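Local coordinates for hypothetical protein (PDB 2P7I) that probably transfers a methyl group from S-adenosylmethionine to a substrate not yet identified, as a putative methyltransferase with a Rossmann-like domain, at residues R149-A152 against V153-I157; E166-A170 against H171-C175; C175-L179 against D180-R184; K202-A205 against N206-D210. All blocks are in the same frame, centred on the assembly; numbering follows the deposited sequence.

The four contacts are local turns at helix ends; no cofactor is bound in the structure, and the sodium ion lies at the C-terminus, by Asn-249 and Gln-250. Contacts 1 and 2 each close a helix with a Schellman motif, contacts 3 and 4 each start one. Contacts 1 and 2, centres 17 Å apart, are joined by a salt bridge of 2.7 Å from Arg-149 NH1 to Glu-168 OE2. Contact 2 runs straight into contact 3 through their shared Cys-175. Contact 4 lies about 13 Å from contact 1, centre to centre, and touches it where Ile-151 CD1 packs on Ala-203 O; both meet the second subunit. Contacts 3 and 4 stay about 10 Å apart at their nearest atoms.

Contact 1. Residues R149-A152 against V153-I157; sequences RQIA and VKMGI
A Schellman motif ends helix 147-154, and Ala-152 and Ile-157 carry its outer bond: Ile-157 N reaches back to Ala-152 O at 2.9 Å, nearly along the C=O axis. Inside that loop Gly-156 N bonds to Val-153 O, and Gly-156 takes the positive phi (76°) that turns the chain out of the helix. The preceding turns are regular, with Val-153 N on Arg-149 O, Lys-154 N on Gln-150 O and Met-155 N on Ile-151 O.

On one flank CG2 of Ile-151 meets the selenium of Met-155 (a selenomethionine) at 4.0 Å, the two chains passing at a slant. The Met-155 chain leaves with CG beside its own backbone N (chi1 -59°), which lays CG against Ile-151 O at 3.1 Å. On another flank, Val-153 CG2 rests 3.4 Å from Arg-149 O.

The polar ends lead elsewhere. Arg-149 forms a salt bridge with Glu-168 of helix 166-171, and its NE bonds to Asn-161 O in the loop between; Gln-150 NE2 bonds to Asn-145 O; Lys-154 NZ makes a salt bridge with Glu-183 of the third subunit. Across the Schellman loop itself the apolar contact is slight: Ala-152 CB and Ile-157 CB come no nearer than 4.4 Å.

Contact 2. Residues E166-A170 against H171-C175; sequences EAEFA and HGHRC
From Glu-168 to His-173 the backbone closes a six-residue loop, His-173 N bonding to Glu-168 O at 3.0 Å from above the carbonyl plane while Gly-172 N, inside the loop, bonds to Phe-169 O. The last helical turn is still sealed by His-171 N on Ala-167 O, after which Gly-172 swings the chain away at a phi of 113°.

Arg-174 then folds back over the helix end. Its chain bends at chi2 (-62°), which brings the guanidinium down flat on the Phe-169 ring: the planes are 8° apart and CZ stands 3.7 Å from the ring centroid, a cation-pi stack over the face. NH1 meanwhile donates two bonds within the guanidinium plane. One, 3.1 Å long and fairly straight, lands on a lone pair of Phe-169 O; the other, of 2.8 Å, goes to His-173 O. Stack and bonds together fix both the height and the rotation of the group. Phe-169 O thus takes Arg-174 NH1 and Gly-172 N, and water 2 donates to it as well.

On another flank the ring of His-173 crosses Glu-168 at a slant, ND1 3.9 Å from Glu-168 CB. Water 1 lies in the plane of that ring, 2.8 Å from ND1, and gives a weak bond to Glu-168 OE1, which also accepts from Thr-165 N; OE2 is taken up by Arg-149. His-173 also meets the ring of His-115 edge-to-face. The paired backbone bonds, with the residues at both ends of the loop packed together, identify a Schellman motif closing helix 166-171.

Contact 3. Residues C175-L179 against D180-R184; sequences CTYAL and DTLER
Tyr-177 and Leu-182 make the tight, buried side. CD1 of Leu-182 sits over the middle of the tyrosine ring, 3.8 Å from its centroid and 9° off the normal, a CH-pi contact; Leu-182 CB adds to it, 3.9 Å from Tyr-177 CD1. Leu-182 has CG anti to its backbone N (chi1 -168°), which puts CD1 over the ring; the side chain also packs on Ile-240 and Leu-139 of the central sheet. Tyr-177 OH is held by Asp-185.

Helix 179-188 starts here with Ala-178 as N-cap. An alanine side chain cannot cap, but Thr-181, three residues on, supplies the reciprocal half of a capping box: Ala-178 N donates to Thr-181 OG1 at 3.1 Å, almost straight. A chi1 of 49° tucks that hydroxyl over the helix start, where it also meets the edge of the Tyr-177 ring. Leu-182 N closes the first turn on Ala-178 O at 2.9 Å.

The side with Asp-180 and Thr-181 is looser and partly exposed, though His-160 of the third subunit packs on both. Water 3 spans from Thr-176 O to Thr-181 OG1, 2.7 Å from each. Asp-180 lays OD1 3.4 Å from Ala-178 CB, while its OD2 accepts from Asn-161 N of the third subunit.

Contact 4. Residues K202-A205 against N206-D210; sequences KALA and NFQWD
Lys-202 leaves with CG anti to its backbone N (chi1 -171°) and stays extended, reaching Asn-206, whereas Gln-208 (chi1 -58°), also extended, sends its amide back to Ala-205. These reaches frame the start of helix 206-212, where Ala-205 is the N-cap. Lacking a capping group of its own, it is served by the third helical residue, as in one half of a capping box: Ala-205 N donates a straight bond of 2.9 Å to Gln-208 OE1. Ala-205 O accepts from Trp-209 N at 2.9 Å, and weakly from Gln-208 N.

Leu-204 packs into the turn. Its CB lies over one face of the Trp-209 indole, 3.9 Å from the centroid of the five-membered ring, a CH-pi contact offset toward the rim. Trp-209 NE1 turns to Leu-204 O, a weak bond of 2.8 Å because its angle is poor, and Lys-202 CG approaches the indole edge. The ring is further fixed by stacking with Phe-24 and by Phe-200 edge-to-face, which ties the turn to helix 24-37 and strand 192-201.

Lys-202 NZ donates to Asn-206 OD1 at 2.8 Å, nearly in line with the carbonyl, and also to water 4, which accepts from Asn-206 N at 2.8 Å.

Contact 1. Residues R149-A152 against V153-I157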
loop_
_atom_site.group_PDB
_atom_site.type_symbol
_atom_site.label_atom_id
_atom_site.label_comp_id
_atom_site.label_asym_id
_atom_site.label_seq_id
_atom_site.Cartn_x
_atom_site.Cartn_y
_atom_site.Cartn_z
ATOM N N ARG B 149 5.437 4.339 13.428
ATOM C CA ARG B 149 6.714 3.697 13.682
ATOM C C ARG B 149 7.675 3.870 12.512
ATOM O O ARG B 149 8.859 4.145 12.705
ATOM C CB ARG B 149 6.537 2.224 13.987
ATOM C CG ARG B 149 7.779 1.641 14.639
ATOM C CD ARG B 149 7.603 0.196 14.957
ATOM N NE ARG B 149 8.836 -0.383 15.487
ATOM C CZ ARG B 149 9.194 -0.311 16.759
ATOM N NH1 ARG B 149 8.430 0.297 17.630
ATOM N NH2 ARG B 149 10.303 -0.890 17.156
ATOM N N GLN B 150 7.150 3.759 11.293
ATOM C CA GLN B 150 7.951 3.989 10.112
ATOM C C GLN B 150 8.496 5.424 10.055
ATOM O O GLN B 150 9.629 5.644 9.658
ATOM C CB GLN B 150 7.128 3.677 8.834
ATOM C CG GLN B 150 6.813 2.163 8.707
ATOM C CD GLN B 150 6.588 1.723 7.278
ATOM O OE1 GLN B 150 7.469 1.883 6.433
ATOM N NE2 GLN B 150 5.433 1.092 7.015
ATOM N N ILE B 151 7.676 6.385 10.443
ATOM C CA ILE B 151 8.118 7.775 10.546
ATOM C C ILE B 151 9.264 7.890 11.560
ATOM O O ILE B 151 10.264 8.572 11.285
ATOM C CB ILE B 151 6.950 8.720 10.889
ATOM C CG1 ILE B 151 5.977 8.717 9.708
ATOM C CG2 ILE B 151 7.462 10.113 11.177
ATOM C CD1 ILE B 151 4.676 9.428 9.985
ATOM N N ALA B 152 9.151 7.197 12.687
ATOM C CA ALA B 152 10.200 7.278 13.711
ATOM C C ALA B 152 11.502 6.648 13.214
ATOM O O ALA B 152 12.594 7.112 13.569
ATOM C CB ALA B 152 9.729 6.632 15.033
ATOM N N VAL B 153 11.380 5.617 12.392
ATOM C CA VAL B 153 12.521 4.997 11.720
ATOM C C VAL B 153 13.174 6.018 10.741
ATOM O O VAL B 153 14.396 6.212 10.732
ATOM C CB VAL B 153 12.127 3.671 11.026
ATOM C CG1 VAL B 153 13.180 3.225 10.032
ATOM C CG2 VAL B 153 11.840 2.587 12.035
ATOM N N LYS B 154 12.356 6.702 9.949
ATOM C CA LYS B 154 12.878 7.694 9.016
ATOM C C LYS B 154 13.559 8.822 9.774
ATOM O O LYS B 154 14.600 9.324 9.335
ATOM C CB LYS B 154 11.775 8.184 8.101
ATOM C CG LYS B 154 11.208 7.140 7.194
ATOM C CD LYS B 154 12.297 6.514 6.319
ATOM C CE LYS B 154 11.771 5.445 5.418
ATOM N NZ LYS B 154 12.835 4.578 4.832
HETATM N N MSE B 155 13.033 9.188 10.946
HETATM C CA MSE B 155 13.627 10.212 11.807
HETATM C C MSE B 155 14.898 9.721 12.497
HETATM O O MSE B 155 15.574 10.475 13.193
HETATM C CB MSE B 155 12.638 10.653 12.897
HETATM C CG MSE B 155 11.342 11.229 12.449
HETATM SE SE MSE B 155 10.048 11.423 13.942
HETATM C CE MSE B 155 11.040 12.442 15.073
ATOM N N GLY B 156 15.220 8.455 12.337
ATOM C CA GLY B 156 16.386 7.883 12.979
ATOM C C GLY B 156 16.276 7.592 14.454
ATOM O O GLY B 156 17.284 7.313 15.082
ATOM N N ILE B 157 15.073 7.663 15.017
ATOM C CA ILE B 157 14.863 7.378 16.449
ATOM C C ILE B 157 14.846 5.867 16.664
ATOM O O ILE B 157 15.189 5.378 17.719
ATOM C CB ILE B 157 13.525 7.944 16.895
ATOM C CG1 ILE B 157 13.561 9.455 16.850
ATOM C CG2 ILE B 157 13.128 7.479 18.301
ATOM C CD1 ILE B 157 12.164 10.005 16.980
#

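Contact 2. Residues E166-A170 against H171-C175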
loop_
_atom_site.group_PDB
_atom_site.type_symbol
_atom_site.label_atom_id
_atom_site.label_comp_id
_atom_site.label_asym_id
_atom_site.label_seq_id
_atom_site.Cartn_x
_atom_site.Cartn_y
_atom_site.Cartn_z
ATOM N N GLU B 166 15.475 0.124 22.995
ATOM C CA GLU B 166 15.870 -0.026 24.380
ATOM C C GLU B 166 14.718 0.079 25.368
ATOM O O GLU B 166 14.636 -0.735 26.284
ATOM C CB GLU B 166 16.906 1.041 24.710
ATOM C CG GLU B 166 18.265 0.831 24.021
ATOM C CD GLU B 166 19.152 -0.154 24.770
ATOM O OE1 GLU B 166 18.800 -1.355 24.779
ATOM O OE2 GLU B 166 20.181 0.278 25.369
ATOM N N ALA B 167 13.876 1.101 25.243
ATOM C CA ALA B 167 12.682 1.206 26.079
ATOM C C ALA B 167 11.801 -0.047 25.933
ATOM O O ALA B 167 11.337 -0.618 26.940
ATOM C CB ALA B 167 11.866 2.469 25.743
ATOM N N GLU B 168 11.616 -0.481 24.690
ATOM C CA GLU B 168 10.795 -1.646 24.396
ATOM C C GLU B 168 11.367 -2.870 25.052
ATOM O O GLU B 168 10.650 -3.640 25.719
ATOM C CB GLU B 168 10.689 -1.858 22.890
ATOM C CG GLU B 168 9.751 -0.874 22.295
ATOM C CD GLU B 168 9.884 -0.728 20.791
ATOM O OE1 GLU B 168 10.743 -1.390 20.149
ATOM O OE2 GLU B 168 9.132 0.112 20.276
ATOM N N PHE B 169 12.662 -3.049 24.908
ATOM C CA PHE B 169 13.261 -4.219 25.517
ATOM C C PHE B 169 13.081 -4.204 27.038
ATOM O O PHE B 169 12.824 -5.251 27.667
ATOM C CB PHE B 169 14.726 -4.308 25.180
ATOM C CG PHE B 169 15.363 -5.555 25.689
ATOM C CD1 PHE B 169 15.846 -5.614 26.965
ATOM C CD2 PHE B 169 15.470 -6.672 24.880
ATOM C CE1 PHE B 169 16.442 -6.764 27.438
ATOM C CE2 PHE B 169 16.060 -7.828 25.339
ATOM C CZ PHE B 169 16.547 -7.876 26.621
ATOM N N ALA B 170 13.195 -3.013 27.606
ATOM C CA ALA B 170 13.062 -2.817 29.047
ATOM C C ALA B 170 11.672 -3.199 29.494
ATOM O O ALA B 170 11.479 -3.736 30.565
ATOM C CB ALA B 170 13.341 -1.334 29.419
ATOM N N HIS B 171 10.686 -2.912 28.661
ATOM C CA HIS B 171 9.298 -3.216 28.968
ATOM C C HIS B 171 8.972 -4.704 28.754
ATOM O O HIS B 171 7.872 -5.142 29.091
ATOM C CB HIS B 171 8.436 -2.314 28.099
ATOM C CG HIS B 171 6.966 -2.557 28.210
ATOM N ND1 HIS B 171 6.213 -2.102 29.271
ATOM C CD2 HIS B 171 6.096 -3.147 27.355
ATOM C CE1 HIS B 171 4.947 -2.431 29.082
ATOM N NE2 HIS B 171 4.848 -3.066 27.925
ATOM N N GLY B 172 9.918 -5.451 28.171
ATOM C CA GLY B 172 9.832 -6.906 28.024
ATOM C C GLY B 172 9.691 -7.408 26.598
ATOM O O GLY B 172 9.593 -8.602 26.372
ATOM N N HIS B 173 9.683 -6.514 25.624
ATOM C CA HIS B 173 9.598 -6.950 24.230
ATOM C C HIS B 173 10.822 -7.736 23.807
ATOM O O HIS B 173 11.940 -7.319 24.060
ATOM C CB HIS B 173 9.501 -5.721 23.345
ATOM C CG HIS B 173 8.171 -5.065 23.405
ATOM N ND1 HIS B 173 7.699 -4.248 22.412
ATOM C CD2 HIS B 173 7.204 -5.108 24.352
ATOM C CE1 HIS B 173 6.499 -3.805 22.741
ATOM N NE2 HIS B 173 6.180 -4.310 23.918
ATOM N N ARG B 174 10.618 -8.840 23.097
ATOM C CA ARG B 174 11.721 -9.620 22.539
ATOM C C ARG B 174 11.673 -9.627 21.008
ATOM O O ARG B 174 12.562 -10.177 20.369
ATOM C CB ARG B 174 11.703 -11.038 23.099
ATOM C CG ARG B 174 11.919 -11.105 24.639
ATOM C CD ARG B 174 13.289 -10.543 24.996
ATOM N NE ARG B 174 13.552 -10.376 26.439
ATOM C CZ ARG B 174 13.400 -9.244 27.134
ATOM N NH1 ARG B 174 12.952 -8.111 26.580
ATOM N NH2 ARG B 174 13.700 -9.251 28.431
ATOM N N CYS B 175 10.643 -9.006 20.439
ATOM C CA CYS B 175 10.406 -9.008 18.991
ATOM C C CYS B 175 9.509 -7.827 18.670
ATOM O O CYS B 175 8.732 -7.378 19.539
ATOM C CB CYS B 175 9.721 -10.323 18.620
ATOM S SG CYS B 175 9.348 -10.623 16.847
HETATM O O HOH W 1 9.347 -3.872 20.219
HETATM O O HOH W 2 12.943 -6.458 30.026
#

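Contact 3. Residues C175-L179 against D180-R184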
loop_
_atom_site.group_PDB
_atom_site.type_symbol
_atom_site.label_atom_id
_atom_site.label_comp_id
_atom_site.label_asym_id
_atom_site.label_seq_id
_atom_site.Cartn_x
_atom_site.Cartn_y
_atom_site.Cartn_z
ATOM N N CYS B 175 10.643 -9.006 20.439
ATOM C CA CYS B 175 10.406 -9.008 18.991
ATOM C C CYS B 175 9.509 -7.827 18.670
ATOM O O CYS B 175 8.732 -7.378 19.539
ATOM C CB CYS B 175 9.721 -10.323 18.620
ATOM S SG CYS B 175 9.348 -10.623 16.847
ATOM N N THR B 176 9.538 -7.397 17.423
ATOM C CA THR B 176 8.582 -6.446 16.954
ATOM C C THR B 176 8.073 -7.090 15.700
ATOM O O THR B 176 8.766 -7.073 14.661
ATOM C CB THR B 176 9.218 -5.109 16.633
ATOM O OG1 THR B 176 9.952 -4.629 17.784
ATOM C CG2 THR B 176 8.116 -4.029 16.336
ATOM N N TYR B 177 6.905 -7.705 15.817
ATOM C CA TYR B 177 6.285 -8.390 14.695
ATOM C C TYR B 177 5.786 -7.489 13.608
ATOM O O TYR B 177 5.360 -6.379 13.823
ATOM C CB TYR B 177 5.089 -9.206 15.174
ATOM C CG TYR B 177 5.479 -10.497 15.910
ATOM C CD1 TYR B 177 5.975 -11.587 15.217
ATOM C CD2 TYR B 177 5.373 -10.596 17.294
ATOM C CE1 TYR B 177 6.320 -12.772 15.877
ATOM C CE2 TYR B 177 5.711 -11.765 17.950
ATOM C CZ TYR B 177 6.166 -12.845 17.242
ATOM O OH TYR B 177 6.500 -14.008 17.870
ATOM N N ALA B 178 5.798 -8.043 12.420
ATOM C CA ALA B 178 5.005 -7.526 11.275
ATOM C C ALA B 178 4.174 -8.724 10.792
ATOM O O ALA B 178 4.321 -9.862 11.315
ATOM C CB ALA B 178 5.934 -6.986 10.159
ATOM N N LEU B 179 3.332 -8.518 9.798
ATOM C CA LEU B 179 2.486 -9.617 9.313
ATOM C C LEU B 179 3.296 -10.806 8.839
ATOM O O LEU B 179 2.875 -11.969 8.985
ATOM C CB LEU B 179 1.520 -9.113 8.264
ATOM C CG LEU B 179 0.293 -8.335 8.779
ATOM C CD1 LEU B 179 -0.272 -7.466 7.694
ATOM C CD2 LEU B 179 -0.769 -9.296 9.264
ATOM N N ASP B 180 4.473 -10.558 8.282
ATOM C CA ASP B 180 5.270 -11.656 7.770
ATOM C C ASP B 180 5.789 -12.587 8.872
ATOM O O ASP B 180 5.653 -13.845 8.787
ATOM C CB ASP B 180 6.374 -11.171 6.782
ATOM C CG ASP B 180 7.521 -10.380 7.438
ATOM O OD1 ASP B 180 7.265 -9.491 8.277
ATOM O OD2 ASP B 180 8.694 -10.597 7.047
ATOM N N THR B 181 6.366 -12.006 9.926
ATOM C CA THR B 181 6.967 -12.794 10.959
ATOM C C THR B 181 5.911 -13.350 11.915
ATOM O O THR B 181 6.068 -14.422 12.480
ATOM C CB THR B 181 7.983 -11.931 11.757
ATOM O OG1 THR B 181 7.365 -10.683 12.119
ATOM C CG2 THR B 181 9.252 -11.663 10.894
ATOM N N LEU B 182 4.842 -12.600 12.135
ATOM C CA LEU B 182 3.720 -13.113 12.932
ATOM C C LEU B 182 3.044 -14.360 12.307
ATOM O O LEU B 182 2.872 -15.351 12.976
ATOM C CB LEU B 182 2.708 -11.983 13.212
ATOM C CG LEU B 182 1.627 -12.285 14.280
ATOM C CD1 LEU B 182 2.244 -12.642 15.639
ATOM C CD2 LEU B 182 0.619 -11.073 14.441
ATOM N N GLU B 183 2.706 -14.327 11.025
ATOM C CA GLU B 183 2.157 -15.497 10.351
ATOM C C GLU B 183 3.161 -16.633 10.333
ATOM O O GLU B 183 2.785 -17.784 10.507
ATOM C CB GLU B 183 1.617 -15.174 8.956
ATOM C CG GLU B 183 1.033 -16.397 8.314
ATOM C CD GLU B 183 0.087 -16.144 7.202
ATOM O OE1 GLU B 183 -0.214 -14.974 6.897
ATOM O OE2 GLU B 183 -0.410 -17.147 6.667
ATOM N N ARG B 184 4.451 -16.315 10.161
ATOM C CA ARG B 184 5.503 -17.347 10.258
ATOM C C ARG B 184 5.432 -18.132 11.551
ATOM O O ARG B 184 5.449 -19.369 11.554
ATOM C CB ARG B 184 6.924 -16.735 10.118
ATOM C CG ARG B 184 8.059 -17.724 10.268
ATOM C CD ARG B 184 9.361 -17.050 10.553
ATOM N NE ARG B 184 9.315 -16.400 11.855
ATOM C CZ ARG B 184 10.082 -15.386 12.229
ATOM N NH1 ARG B 184 11.017 -14.910 11.431
ATOM N NH2 ARG B 184 9.938 -14.871 13.445
HETATM O O HOH W 3 9.153 -8.646 12.444
#

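Contact 4. Residues K202-A205 against N206-D210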
loop_
_atom_site.group_PDB
_atom_site.type_symbol
_atom_site.label_atom_id
_atom_site.label_comp_id
_atom_site.label_asym_id
_atom_site.label_seq_id
_atom_site.Cartn_x
_atom_site.Cartn_y
_atom_site.Cartn_z
ATOM N N LYS B 202 -2.516 4.258 12.091
ATOM C CA LYS B 202 -1.852 5.017 13.183
ATOM C C LYS B 202 -0.706 5.844 12.605
ATOM O O LYS B 202 0.325 5.288 12.240
ATOM C CB LYS B 202 -1.292 4.058 14.245
ATOM C CG LYS B 202 -0.762 4.725 15.526
ATOM C CD LYS B 202 0.003 3.727 16.373
ATOM C CE LYS B 202 0.626 4.391 17.568
ATOM N NZ LYS B 202 1.448 3.394 18.341
ATOM N N ALA B 203 -0.905 7.152 12.494
ATOM C CA ALA B 203 0.096 8.040 11.879
ATOM C C ALA B 203 0.864 8.891 12.895
ATOM O O ALA B 203 1.849 9.540 12.544
ATOM C CB ALA B 203 -0.565 8.926 10.844
ATOM N N LEU B 204 0.433 8.850 14.146
ATOM C CA LEU B 204 1.055 9.592 15.232
ATOM C C LEU B 204 1.510 8.618 16.285
ATOM O O LEU B 204 0.926 7.557 16.429
ATOM C CB LEU B 204 0.035 10.517 15.867
ATOM C CG LEU B 204 -0.497 11.685 15.034
ATOM C CD1 LEU B 204 -1.787 12.211 15.635
ATOM C CD2 LEU B 204 0.536 12.786 14.934
ATOM N N ALA B 205 2.530 8.995 17.045
ATOM C CA ALA B 205 3.045 8.162 18.105
ATOM C C ALA B 205 2.198 8.350 19.350
ATOM O O ALA B 205 1.531 9.372 19.513
ATOM C CB ALA B 205 4.469 8.505 18.391
ATOM N N ASN B 206 2.222 7.364 20.228
ATOM C CA ASN B 206 1.454 7.443 21.471
ATOM C C ASN B 206 1.647 8.743 22.221
ATOM O O ASN B 206 0.675 9.367 22.652
ATOM C CB ASN B 206 1.812 6.288 22.390
ATOM C CG ASN B 206 1.141 5.009 21.982
ATOM O OD1 ASN B 206 1.056 4.686 20.806
ATOM N ND2 ASN B 206 0.651 4.274 22.955
ATOM N N PHE B 207 2.895 9.165 22.376
ATOM C CA PHE B 207 3.147 10.394 23.118
ATOM C C PHE B 207 2.391 11.556 22.487
ATOM O O PHE B 207 1.894 12.428 23.191
ATOM C CB PHE B 207 4.649 10.663 23.283
ATOM C CG PHE B 207 5.318 11.341 22.108
ATOM C CD1 PHE B 207 5.892 10.599 21.090
ATOM C CD2 PHE B 207 5.434 12.729 22.065
ATOM C CE1 PHE B 207 6.530 11.221 20.030
ATOM C CE2 PHE B 207 6.074 13.356 21.008
ATOM C CZ PHE B 207 6.619 12.598 19.987
ATOM N N GLN B 208 2.251 11.530 21.157
ATOM C CA GLN B 208 1.506 12.566 20.463
ATOM C C GLN B 208 -0.002 12.402 20.654
ATOM O O GLN B 208 -0.704 13.388 20.861
ATOM C CB GLN B 208 1.893 12.615 18.990
ATOM C CG GLN B 208 3.380 12.861 18.803
ATOM C CD GLN B 208 3.851 12.683 17.378
ATOM O OE1 GLN B 208 3.456 11.737 16.683
ATOM N NE2 GLN B 208 4.720 13.582 16.936
ATOM N N TRP B 209 -0.492 11.163 20.595
ATOM C CA TRP B 209 -1.910 10.884 20.820
ATOM C C TRP B 209 -2.346 11.388 22.186
ATOM O O TRP B 209 -3.368 12.027 22.313
ATOM C CB TRP B 209 -2.222 9.380 20.722
ATOM C CG TRP B 209 -2.220 8.857 19.339
ATOM C CD1 TRP B 209 -1.310 8.019 18.805
ATOM C CD2 TRP B 209 -3.186 9.123 18.308
ATOM N NE1 TRP B 209 -1.635 7.741 17.497
ATOM C CE2 TRP B 209 -2.778 8.409 17.167
ATOM C CE3 TRP B 209 -4.351 9.882 18.248
ATOM C CZ2 TRP B 209 -3.484 8.445 15.958
ATOM C CZ3 TRP B 209 -5.051 9.926 17.065
ATOM C CH2 TRP B 209 -4.620 9.213 15.930
ATOM N N ASP B 210 -1.551 11.099 23.200
ATOM C CA ASP B 210 -1.944 11.396 24.560
ATOM C C ASP B 210 -2.065 12.897 24.771
ATOM O O ASP B 210 -2.922 13.339 25.527
ATOM C CB ASP B 210 -0.973 10.762 25.552
ATOM C CG ASP B 210 -0.959 9.227 25.460
ATOM O OD1 ASP B 210 -1.951 8.609 24.987
ATOM O OD2 ASP B 210 0.065 8.635 25.865
HETATM O O HOH W 4 3.842 5.147 19.587
#